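Local coordinates for protein cytochrome B5 (Hadesarchaea archaeon YNP_N21, PDB 6NZX) that binds heme in a cytochrome b5-like domain and probably serves in electron transport, at residues Ala24-Val29 with Asp52-Ile57. Residues are numbered along the deposited sequence; the frame is centred on the assembly and turned at random.
Sequences AYNGKV and DLTESI. With HEM (protoporphyrin IX containing Fe), chain B.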
loop_
_atom_site.group_PDB
_atom_site.type_symbol
_atom_site.label_atom_id
_atom_site.label_comp_id
_atom_site.label_asym_id
_atom_site.label_seq_id
_atom_site.Cartn_x
_atom_site.Cartn_y
_atom_site.Cartn_z
ATOM N N ALA A 24 2.250 -1.210 2.425
ATOM C CA ALA A 24 3.538 -1.770 2.834
ATOM C C ALA A 24 3.546 -3.275 2.540
ATOM O O ALA A 24 2.501 -3.952 2.556
ATOM C CB ALA A 24 3.844 -1.455 4.275
ATOM N N TYR A 25 4.733 -3.768 2.174
ATOM C CA TYR A 25 4.943 -5.184 1.943
ATOM C C TYR A 25 6.384 -5.530 2.315
ATOM O O TYR A 25 7.296 -4.999 1.710
ATOM C CB TYR A 25 4.651 -5.582 0.491
ATOM C CG TYR A 25 4.855 -7.059 0.257
ATOM C CD1 TYR A 25 5.954 -7.540 -0.432
ATOM C CD2 TYR A 25 3.993 -7.982 0.824
ATOM C CE1 TYR A 25 6.167 -8.902 -0.591
ATOM C CE2 TYR A 25 4.197 -9.345 0.692
ATOM C CZ TYR A 25 5.286 -9.807 -0.021
ATOM O OH TYR A 25 5.472 -11.150 -0.175
ATOM N N ASN A 26 6.552 -6.403 3.322
ATOM C CA ASN A 26 7.871 -6.937 3.707
ATOM C C ASN A 26 8.840 -5.796 4.029
ATOM O O ASN A 26 9.997 -5.856 3.602
ATOM C CB ASN A 26 8.494 -7.796 2.594
ATOM C CG ASN A 26 8.022 -9.227 2.623
ATOM O OD1 ASN A 26 7.242 -9.611 3.498
ATOM N ND2 ASN A 26 8.465 -10.016 1.658
ATOM N N GLY A 27 8.337 -4.748 4.708
ATOM C CA GLY A 27 9.152 -3.670 5.248
ATOM C C GLY A 27 9.297 -2.457 4.336
ATOM O O GLY A 27 9.871 -1.464 4.762
ATOM N N LYS A 28 8.803 -2.535 3.090
ATOM C CA LYS A 28 8.928 -1.473 2.076
ATOM C C LYS A 28 7.550 -0.871 1.757
ATOM O O LYS A 28 6.559 -1.555 1.709
ATOM C CB LYS A 28 9.567 -2.029 0.800
ATOM C CG LYS A 28 11.076 -2.268 0.862
ATOM C CD LYS A 28 11.661 -2.437 -0.523
ATOM C CE LYS A 28 13.159 -2.215 -0.576
ATOM N NZ LYS A 28 13.619 -1.905 -1.954
ATOM N N VAL A 29 7.516 0.438 1.526
ATOM C CA VAL A 29 6.283 1.164 1.320
ATOM C C VAL A 29 6.252 1.591 -0.135
ATOM O O VAL A 29 7.198 2.256 -0.596
ATOM C CB VAL A 29 6.199 2.368 2.279
ATOM C CG1 VAL A 29 4.959 3.221 2.032
ATOM C CG2 VAL A 29 6.268 1.902 3.728
ATOM N N ASP A 52 0.200 -2.326 6.306
ATOM C CA ASP A 52 1.074 -3.420 5.999
ATOM C C ASP A 52 0.219 -4.659 5.681
ATOM O O ASP A 52 -0.450 -5.209 6.552
ATOM C CB ASP A 52 2.035 -3.666 7.152
ATOM C CG ASP A 52 2.940 -4.863 6.938
ATOM O OD1 ASP A 52 3.520 -5.303 7.907
ATOM O OD2 ASP A 52 3.015 -5.347 5.819
ATOM N N LEU A 53 0.274 -5.092 4.424
ATOM C CA LEU A 53 -0.553 -6.150 3.931
ATOM C C LEU A 53 0.302 -7.376 3.579
ATOM O O LEU A 53 -0.076 -8.200 2.706
ATOM C CB LEU A 53 -1.322 -5.600 2.726
ATOM C CG LEU A 53 -2.260 -4.420 3.010
ATOM C CD1 LEU A 53 -3.014 -4.028 1.754
ATOM C CD2 LEU A 53 -3.240 -4.750 4.120
ATOM N N THR A 54 1.441 -7.522 4.269
ATOM C CA THR A 54 2.369 -8.604 4.021
ATOM C C THR A 54 1.625 -9.950 4.115
ATOM O O THR A 54 1.663 -10.741 3.182
ATOM C CB THR A 54 3.560 -8.551 4.991
ATOM O OG1 THR A 54 4.254 -7.317 4.839
ATOM C CG2 THR A 54 4.541 -9.680 4.785
ATOM N N GLU A 55 0.917 -10.169 5.222
ATOM C CA GLU A 55 0.187 -11.403 5.456
ATOM C C GLU A 55 -0.947 -11.572 4.443
ATOM O O GLU A 55 -1.182 -12.684 4.003
ATOM C CB GLU A 55 -0.403 -11.457 6.865
ATOM C CG GLU A 55 0.528 -12.093 7.880
ATOM C CD GLU A 55 -0.161 -13.013 8.875
ATOM O OE1 GLU A 55 -0.639 -14.102 8.460
ATOM O OE2 GLU A 55 -0.236 -12.628 10.063
ATOM N N SER A 56 -1.604 -10.468 4.072
ATOM C CA SER A 56 -2.817 -10.450 3.232
ATOM C C SER A 56 -2.588 -11.030 1.829
ATOM O O SER A 56 -3.553 -11.328 1.140
ATOM C CB SER A 56 -3.371 -9.037 3.121
ATOM O OG SER A 56 -3.725 -8.524 4.401
ATOM N N ILE A 57 -1.334 -11.136 1.378
ATOM C CA ILE A 57 -1.046 -11.460 -0.037
ATOM C C ILE A 57 -1.382 -12.937 -0.310
ATOM O O ILE A 57 -1.685 -13.305 -1.453
ATOM C CB ILE A 57 0.418 -11.121 -0.394
ATOM C CG1 ILE A 57 0.637 -10.998 -1.909
ATOM C CG2 ILE A 57 1.379 -12.123 0.236
ATOM C CD1 ILE A 57 -0.039 -9.794 -2.549
HETATM C CHA HEM B . -3.569 -6.214 -8.729
HETATM C CHB HEM B . -7.056 -8.773 -6.344
HETATM C CHC HEM B . -4.517 -8.237 -2.193
HETATM C CHD HEM B . -1.287 -5.442 -4.532
HETATM C C1A HEM B . -4.744 -7.029 -8.434
HETATM C C2A HEM B . -5.659 -7.405 -9.523
HETATM C C3A HEM B . -6.690 -8.172 -8.778
HETATM C C4A HEM B . -6.270 -8.148 -7.440
HETATM C CMA HEM B . -7.912 -8.816 -9.392
HETATM C CAA HEM B . -5.509 -7.084 -11.001
HETATM C CBA HEM B . -4.487 -8.042 -11.660
HETATM C CGA HEM B . -3.388 -7.344 -12.473
HETATM O O1A HEM B . -2.242 -7.858 -12.496
HETATM O O2A HEM B . -3.630 -6.287 -13.114
HETATM C C1B HEM B . -6.710 -8.838 -4.913
HETATM C C2B HEM B . -7.491 -9.516 -3.970
HETATM C C3B HEM B . -6.737 -9.383 -2.704
HETATM C C4B HEM B . -5.566 -8.619 -3.145
HETATM C CMB HEM B . -8.809 -10.234 -4.138
HETATM C CAB HEM B . -7.029 -9.795 -1.262
HETATM C CBB HEM B . -6.936 -11.293 -1.013
HETATM C C1C HEM B . -3.335 -7.435 -2.454
HETATM C C2C HEM B . -2.480 -7.114 -1.418
HETATM C C3C HEM B . -1.498 -6.229 -2.083
HETATM C C4C HEM B . -1.956 -6.199 -3.478
HETATM C CMC HEM B . -2.636 -7.584 -0.003
HETATM C CAC HEM B . -0.253 -5.567 -1.596
HETATM C CBC HEM B . 0.306 -5.852 -0.439
HETATM C C1D HEM B . -1.645 -5.378 -5.950
HETATM C C2D HEM B . -0.889 -4.637 -6.854
HETATM C C3D HEM B . -1.550 -4.871 -8.135
HETATM C C4D HEM B . -2.609 -5.705 -7.762
HETATM C CMD HEM B . 0.348 -3.821 -6.593
HETATM C CAD HEM B . -1.175 -4.313 -9.503
HETATM C CBD HEM B . -1.901 -2.971 -9.665
HETATM C CGD HEM B . -1.720 -2.353 -11.031
HETATM O O1D HEM B . -2.283 -1.265 -11.288
HETATM O O2D HEM B . -1.015 -2.930 -11.886
HETATM N NA HEM B . -5.130 -7.448 -7.223
HETATM N NB HEM B . -5.559 -8.309 -4.441
HETATM N NC HEM B . -3.077 -6.916 -3.647
HETATM N ND HEM B . -2.690 -6.032 -6.463
HETATM FE FE HEM B . -4.102 -7.191 -5.433
#
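Thr54 meets the hairpin turn with its hydroxyl. Thr54 OG1 accepts from Asn26 N at 2.9 Å, in a nearly straight bond (178°). The same OG1 donates to Asp52 OD2, which receives it on its syn lone pair. Asp52 OD2 also accepts from Thr54 N, at 3.1 Å and from above the carboxylate plane. This closes an Asx turn and gives OD2 two donors. With chi1 at -60°, OG1 lies beside the Thr54 backbone N, where it can serve both Asp52 and Asn26. Without the hydroxyl, as with an alanine here, Asn26 N would probably lose its acceptor and Asp52 OD2 one of its two donors. The Asn26 and Thr54 side chains cross at about a right angle, with Asn26 OD1 on the side of Thr54 CG2. Beside this, Leu53 N donates to Ala24 O at 3.1 Å, and Ala24 and Asp52 form a single beta bridge. Tyr25 to Lys28 form a type I' turn that links strands 22-25 and 28-31 of the cytochrome b5-like fold. Residues 52-57 lie in a loop that gives Leu53, Ser56 and Ile57 to the heme pocket. The Tyr25 side chain crosses Thr54 at about a right angle. Tyr25 CD2 lies 3.6 Å from Thr54 CA, approached obliquely. Tyr25 CE2 touches Ile57 CG2 at 4.0 Å. Asn26 CG lies over one face of the Tyr25 ring, offset toward the rim. Leu53 CB packs 3.6 Å from heme CBC.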